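Rhamnose ABC transporter, periplasmic rhamnose-binding protein (Kribbella flavida, PDB 4KVF) probably binds rhamnose or a related sugar as the solute-binding component of an ABC transporter. Local coordinates at residues 124-127 / 128-132. Numbering follows the deposited sequence.
Sequences VVTF and DSDAA
The Asp130 carboxylate is met from above its plane by the hydroxyl of Thr126. Thr126 OG1 donates to Asp130 OD1 at 2.7 Å, 43° out of that plane. The Phe127 ring and the Asp128 carboxylate are tilted 59° apart, and ring atom CD2 of Phe127 lies 4.0 Å from Asp128 CB. Asp128 N meets the ring obliquely; Ile140, Ala103 and Glu57 also touch Phe127. The methyl CG2 of Thr126 rests against Ala131, 4.0 Å from its CB. Asp130 CG is anti to the backbone N (chi1 -163°), which carries OD1 up to the Thr126 hydroxyl. OD1 also takes a weak bond from Ala131 N and a salt bridge from Arg136. A valine in place of Thr126 would probably leave Asp130 OD1 without its hydroxyl donor and the carboxylate less firmly held against the strand. The chain reverses in a classic gamma turn centred on Asp128. Ser129 N closes it on Phe127 O at 2.6 Å. The turn follows strand 123-127 of the parallel sheet, a position consistent with the interdomain cleft of periplasmic binding proteins. Asp128 OD1 is hydrogen-bonded to Gln142, and Ser129 OG to Lys47. Asp130 OD1 thus gathers neutral donors and a cation, which would favour a charged carboxylate.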
ATOM      1  N   VAL A 124      15.280  -6.249 -11.473  1.00 24.63           N
ATOM      2  CA  VAL A 124      14.315  -6.744 -10.508  1.00 20.29           C
ATOM      3  C   VAL A 124      13.771  -5.599  -9.664  1.00 21.69           C
ATOM      4  O   VAL A 124      14.517  -4.897  -8.991  1.00 21.74           O
ATOM      5  CB  VAL A 124      14.944  -7.809  -9.591  1.00 22.73           C
ATOM      6  CG1 VAL A 124      13.979  -8.191  -8.481  1.00 20.77           C
ATOM      7  CG2 VAL A 124      15.331  -9.035 -10.402  1.00 22.82           C
ATOM      8  N   VAL A 125      12.464  -5.408  -9.749  1.00 20.23           N
ATOM      9  CA  VAL A 125      11.763  -4.392  -8.981  1.00 18.90           C
ATOM     10  C   VAL A 125      10.748  -5.084  -8.070  1.00 22.44           C
ATOM     11  O   VAL A 125       9.823  -5.766  -8.525  1.00 20.58           O
ATOM     12  CB  VAL A 125      11.005  -3.438  -9.917  1.00 23.62           C
ATOM     13  CG1 VAL A 125      10.183  -2.446  -9.113  1.00 24.06           C
ATOM     14  CG2 VAL A 125      11.983  -2.718 -10.829  1.00 24.82           C
ATOM     15  N   THR A 126      10.919  -4.923  -6.771  1.00 22.55           N
ATOM     16  CA  THR A 126       9.935  -5.463  -5.861  1.00 21.63           C
ATOM     17  C   THR A 126       8.813  -4.449  -5.662  1.00 22.74           C
ATOM     18  O   THR A 126       8.972  -3.259  -5.946  1.00 23.29           O
ATOM     19  CB  THR A 126      10.568  -5.817  -4.513  1.00 22.23           C
ATOM     20  OG1 THR A 126      11.357  -4.707  -4.074  1.00 23.43           O
ATOM     21  CG2 THR A 126      11.493  -7.014  -4.668  1.00 22.17           C
ATOM     22  N   PHE A 127       7.670  -4.926  -5.199  1.00 19.70           N
ATOM     23  CA  PHE A 127       6.547  -4.039  -4.907  1.00 26.51           C
ATOM     24  C   PHE A 127       5.696  -4.621  -3.807  1.00 29.11           C
ATOM     25  O   PHE A 127       5.682  -5.833  -3.605  1.00 26.74           O
ATOM     26  CB  PHE A 127       5.716  -3.738  -6.165  1.00 27.27           C
ATOM     27  CG  PHE A 127       4.826  -4.873  -6.615  1.00 26.99           C
ATOM     28  CD1 PHE A 127       5.346  -5.924  -7.340  1.00 23.59           C
ATOM     29  CD2 PHE A 127       3.468  -4.862  -6.341  1.00 37.32           C
ATOM     30  CE1 PHE A 127       4.528  -6.959  -7.781  1.00 21.83           C
ATOM     31  CE2 PHE A 127       2.643  -5.902  -6.770  1.00 34.94           C
ATOM     32  CZ  PHE A 127       3.179  -6.946  -7.497  1.00 27.51           C
ATOM     33  N   ASP A 128       5.019  -3.746  -3.071  1.00 26.48           N
ATOM     34  CA  ASP A 128       4.152  -4.141  -1.964  1.00 31.03           C
ATOM     35  C   ASP A 128       4.955  -4.660  -0.771  1.00 37.45           C
ATOM     36  O   ASP A 128       4.964  -4.045   0.285  1.00 35.18           O
ATOM     37  CB  ASP A 128       3.107  -5.170  -2.412  1.00 45.56           C
ATOM     38  CG  ASP A 128       1.697  -4.752  -2.070  1.00 58.47           C
ATOM     39  OD1 ASP A 128       1.413  -4.567  -0.868  1.00 60.16           O
ATOM     40  OD2 ASP A 128       0.872  -4.615  -2.999  1.00 54.69           O
ATOM     41  N   SER A 129       5.632  -5.788  -0.956  1.00 29.90           N
ATOM     42  CA  SER A 129       6.507  -6.346   0.062  1.00 27.72           C
ATOM     43  C   SER A 129       7.887  -6.530  -0.540  1.00 28.22           C
ATOM     44  O   SER A 129       8.034  -7.075  -1.634  1.00 29.72           O
ATOM     45  CB  SER A 129       5.968  -7.679   0.569  1.00 36.75           C
ATOM     46  OG  SER A 129       4.734  -7.491   1.237  1.00 51.60           O
ATOM     47  N   ASP A 130       8.900  -6.068   0.186  1.00 24.61           N
ATOM     48  CA  ASP A 130      10.247  -5.988  -0.360  1.00 21.91           C
ATOM     49  C   ASP A 130      11.039  -7.273  -0.119  1.00 26.28           C
ATOM     50  O   ASP A 130      10.718  -8.062   0.784  1.00 27.83           O
ATOM     51  CB  ASP A 130      10.953  -4.796   0.288  1.00 22.40           C
ATOM     52  CG  ASP A 130      12.185  -4.354  -0.475  1.00 23.16           C
ATOM     53  OD1 ASP A 130      12.440  -4.882  -1.585  1.00 25.97           O
ATOM     54  OD2 ASP A 130      12.864  -3.447   0.035  1.00 27.55           O
ATOM     55  N   ALA A 131      12.075  -7.479  -0.930  1.00 23.23           N
ATOM     56  CA  ALA A 131      13.044  -8.552  -0.691  1.00 28.19           C
ATOM     57  C   ALA A 131      14.236  -7.947   0.045  1.00 26.92           C
ATOM     58  O   ALA A 131      14.284  -6.733   0.240  1.00 29.47           O
ATOM     59  CB  ALA A 131      13.488  -9.177  -2.013  1.00 25.04           C
ATOM     60  N   ALA A 132      15.183  -8.780   0.475  1.00 24.96           N
ATOM     61  CA  ALA A 132      16.401  -8.262   1.088  1.00 26.43           C
ATOM     62  C   ALA A 132      17.030  -7.257   0.124  1.00 29.13           C
ATOM     63  O   ALA A 132      16.959  -7.435  -1.095  1.00 28.02           O
ATOM     64  CB  ALA A 132      17.374  -9.385   1.405  1.00 30.27           C
TER